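Local coordinates for protein lovastatin nonaketide synthase, polyketide synthase component (Aspergillus terreus, PDB 7CPX) that builds the nonaketide dihydromonacolin L from malonyl-CoA on its carrier domain, with S-adenosylmethionine-dependent methylation and NADPH-dependent reduction, as a step toward lovastatin, at residues I2184-R2189 against G2206-L2211. The protein carries 2 engineered substitutions. Sequence-based numbering, arbitrary orientation.
Sequences IVLTSR and GRVTVL
The flat groups joining Ile2184 and Leu2186 to Arg2207, Thr2209 and Leu2211 are peptide units, hydrogen-bonded across the parallel sheet of the Rossmann-type ketoreductase domain. One face of this strand pair carries Ile2184, Leu2186, Val2208 and Val2210; the other carries Val2185 and Thr2209, with Leu2211 reaching Val2185 there. Helix 2195-2203, the crossover of this beta-alpha-beta unit, packs Trp2197, Leu2198 and Val2201 on Val2208, while helix 2167-2178 meets Ile2184 and Leu2186 on the same face. Strand 2207-2210 is outermost in the sheet, and strand 2158-2162 flanks 2183-2187 on its other edge.

Four backbone bonds close the pair. Ile2184 N gives its hydrogen to Arg2207 O at 2.9 Å, and Ile2184 O accepts from Thr2209 N at 2.9 Å; Leu2186 N donates to Thr2209 O. Just past the strand, Leu2211 N reaches Leu2186 O at 2.8 Å, carrying the pairing toward Ser2188 and Arg2189, which line the NADP pocket.

Ile2184 and Val2208 lie alongside each other, with Ile2184 CB 4.0 Å from Val2208 CG2. Leu2186 slants across Val2208, its CG 4.2 Å from Val2208 CG1. On the other face Val2185 CG2 sits 3.8 Å from Thr2209 CG2. With Val2185 CG1 anti to the backbone N (chi1 -177°), that methyl extends to Leu2211 CB, 3.7 Å away.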
loop_
_atom_site.group_PDB
_atom_site.type_symbol
_atom_site.label_atom_id
_atom_site.label_comp_id
_atom_site.label_asym_id
_atom_site.label_seq_id
_atom_site.Cartn_x
_atom_site.Cartn_y
_atom_site.Cartn_z
ATOM N N ILE A 2184 10.519 10.332 -57.928
ATOM C CA ILE A 2184 11.131 9.019 -58.079
ATOM C C ILE A 2184 10.444 8.283 -59.219
ATOM O O ILE A 2184 9.223 8.386 -59.398
ATOM C CB ILE A 2184 11.051 8.201 -56.773
ATOM C CG1 ILE A 2184 11.673 8.994 -55.622
ATOM C CG2 ILE A 2184 11.762 6.870 -56.939
ATOM C CD1 ILE A 2184 11.560 8.321 -54.277
ATOM N N VAL A 2185 11.231 7.538 -59.990
ATOM C CA VAL A 2185 10.747 6.813 -61.160
ATOM C C VAL A 2185 11.252 5.380 -61.043
ATOM O O VAL A 2185 12.433 5.111 -61.275
ATOM C CB VAL A 2185 11.212 7.452 -62.470
ATOM C CG1 VAL A 2185 10.626 6.711 -63.659
ATOM C CG2 VAL A 2185 10.828 8.920 -62.509
ATOM N N LEU A 2186 10.360 4.461 -60.689
ATOM C CA LEU A 2186 10.680 3.043 -60.714
ATOM C C LEU A 2186 10.493 2.507 -62.126
ATOM O O LEU A 2186 9.506 2.823 -62.795
ATOM C CB LEU A 2186 9.788 2.275 -59.741
ATOM C CG LEU A 2186 9.495 2.950 -58.402
ATOM C CD1 LEU A 2186 8.619 2.063 -57.539
ATOM C CD2 LEU A 2186 10.781 3.284 -57.681
ATOM N N THR A 2187 11.442 1.692 -62.580
ATOM C CA THR A 2187 11.403 1.160 -63.933
ATOM C C THR A 2187 11.507 -0.355 -63.899
ATOM O O THR A 2187 12.234 -0.923 -63.079
ATOM C CB THR A 2187 12.530 1.731 -64.800
ATOM O OG1 THR A 2187 13.563 0.751 -64.959
ATOM C CG2 THR A 2187 13.112 2.987 -64.171
ATOM N N SER A 2188 10.775 -1.000 -64.801
ATOM C CA SER A 2188 10.765 -2.449 -64.915
ATOM C C SER A 2188 9.961 -2.824 -66.148
ATOM O O SER A 2188 9.024 -2.117 -66.525
ATOM C CB SER A 2188 10.167 -3.107 -63.667
ATOM O OG SER A 2188 11.045 -2.994 -62.560
ATOM N N ARG A 2189 10.343 -3.936 -66.776
ATOM C CA ARG A 2189 9.560 -4.435 -67.900
ATOM C C ARG A 2189 8.153 -4.820 -67.461
ATOM O O ARG A 2189 7.219 -4.792 -68.272
ATOM C CB ARG A 2189 10.268 -5.624 -68.557
ATOM C CG ARG A 2189 10.776 -6.677 -67.587
ATOM C CD ARG A 2189 11.392 -7.861 -68.308
ATOM N NE ARG A 2189 11.909 -8.852 -67.372
ATOM C CZ ARG A 2189 12.572 -9.946 -67.723
ATOM N NH1 ARG A 2189 12.826 -10.223 -68.993
ATOM N NH2 ARG A 2189 12.995 -10.780 -66.778
ATOM N N GLY A 2206 6.751 13.063 -51.848
ATOM C CA GLY A 2206 7.438 12.867 -53.109
ATOM C C GLY A 2206 6.586 12.167 -54.145
ATOM O O GLY A 2206 5.895 11.191 -53.839
ATOM N N ARG A 2207 6.632 12.657 -55.381
ATOM C CA ARG A 2207 5.858 12.076 -56.472
ATOM C C ARG A 2207 6.614 10.876 -57.026
ATOM O O ARG A 2207 7.717 11.018 -57.564
ATOM C CB ARG A 2207 5.600 13.118 -57.556
ATOM C CG ARG A 2207 4.792 12.599 -58.732
ATOM C CD ARG A 2207 4.338 13.733 -59.639
ATOM N NE ARG A 2207 5.459 14.507 -60.163
ATOM C CZ ARG A 2207 5.335 15.565 -60.953
ATOM N NH1 ARG A 2207 4.148 16.012 -61.332
ATOM N NH2 ARG A 2207 6.429 16.193 -61.373
ATOM N N VAL A 2208 6.028 9.692 -56.891
ATOM C CA VAL A 2208 6.629 8.451 -57.358
ATOM C C VAL A 2208 5.782 7.904 -58.495
ATOM O O VAL A 2208 4.549 7.871 -58.407
ATOM C CB VAL A 2208 6.753 7.421 -56.221
ATOM C CG1 VAL A 2208 7.467 6.179 -56.714
ATOM C CG2 VAL A 2208 7.484 8.031 -55.041
ATOM N N THR A 2209 6.447 7.480 -59.565
ATOM C CA THR A 2209 5.766 6.938 -60.731
ATOM C C THR A 2209 6.514 5.708 -61.220
ATOM O O THR A 2209 7.697 5.525 -60.933
ATOM C CB THR A 2209 5.661 7.975 -61.857
ATOM O OG1 THR A 2209 5.022 7.387 -62.997
ATOM C CG2 THR A 2209 7.042 8.476 -62.254
ATOM N N VAL A 2210 5.802 4.863 -61.962
ATOM C CA VAL A 2210 6.365 3.662 -62.567
ATOM C C VAL A 2210 6.448 3.885 -64.070
ATOM O O VAL A 2210 5.509 4.404 -64.684
ATOM C CB VAL A 2210 5.531 2.409 -62.237
ATOM C CG1 VAL A 2210 5.435 2.223 -60.734
ATOM C CG2 VAL A 2210 4.146 2.503 -62.858
ATOM N N LEU A 2211 7.576 3.491 -64.660
ATOM C CA LEU A 2211 7.892 3.863 -66.031
ATOM C C LEU A 2211 7.633 2.761 -67.048
ATOM O O LEU A 2211 7.490 3.065 -68.237
ATOM C CB LEU A 2211 9.360 4.287 -66.128
ATOM C CG LEU A 2211 9.764 5.042 -67.394
ATOM C CD1 LEU A 2211 8.969 6.329 -67.520
ATOM C CD2 LEU A 2211 11.253 5.334 -67.387
#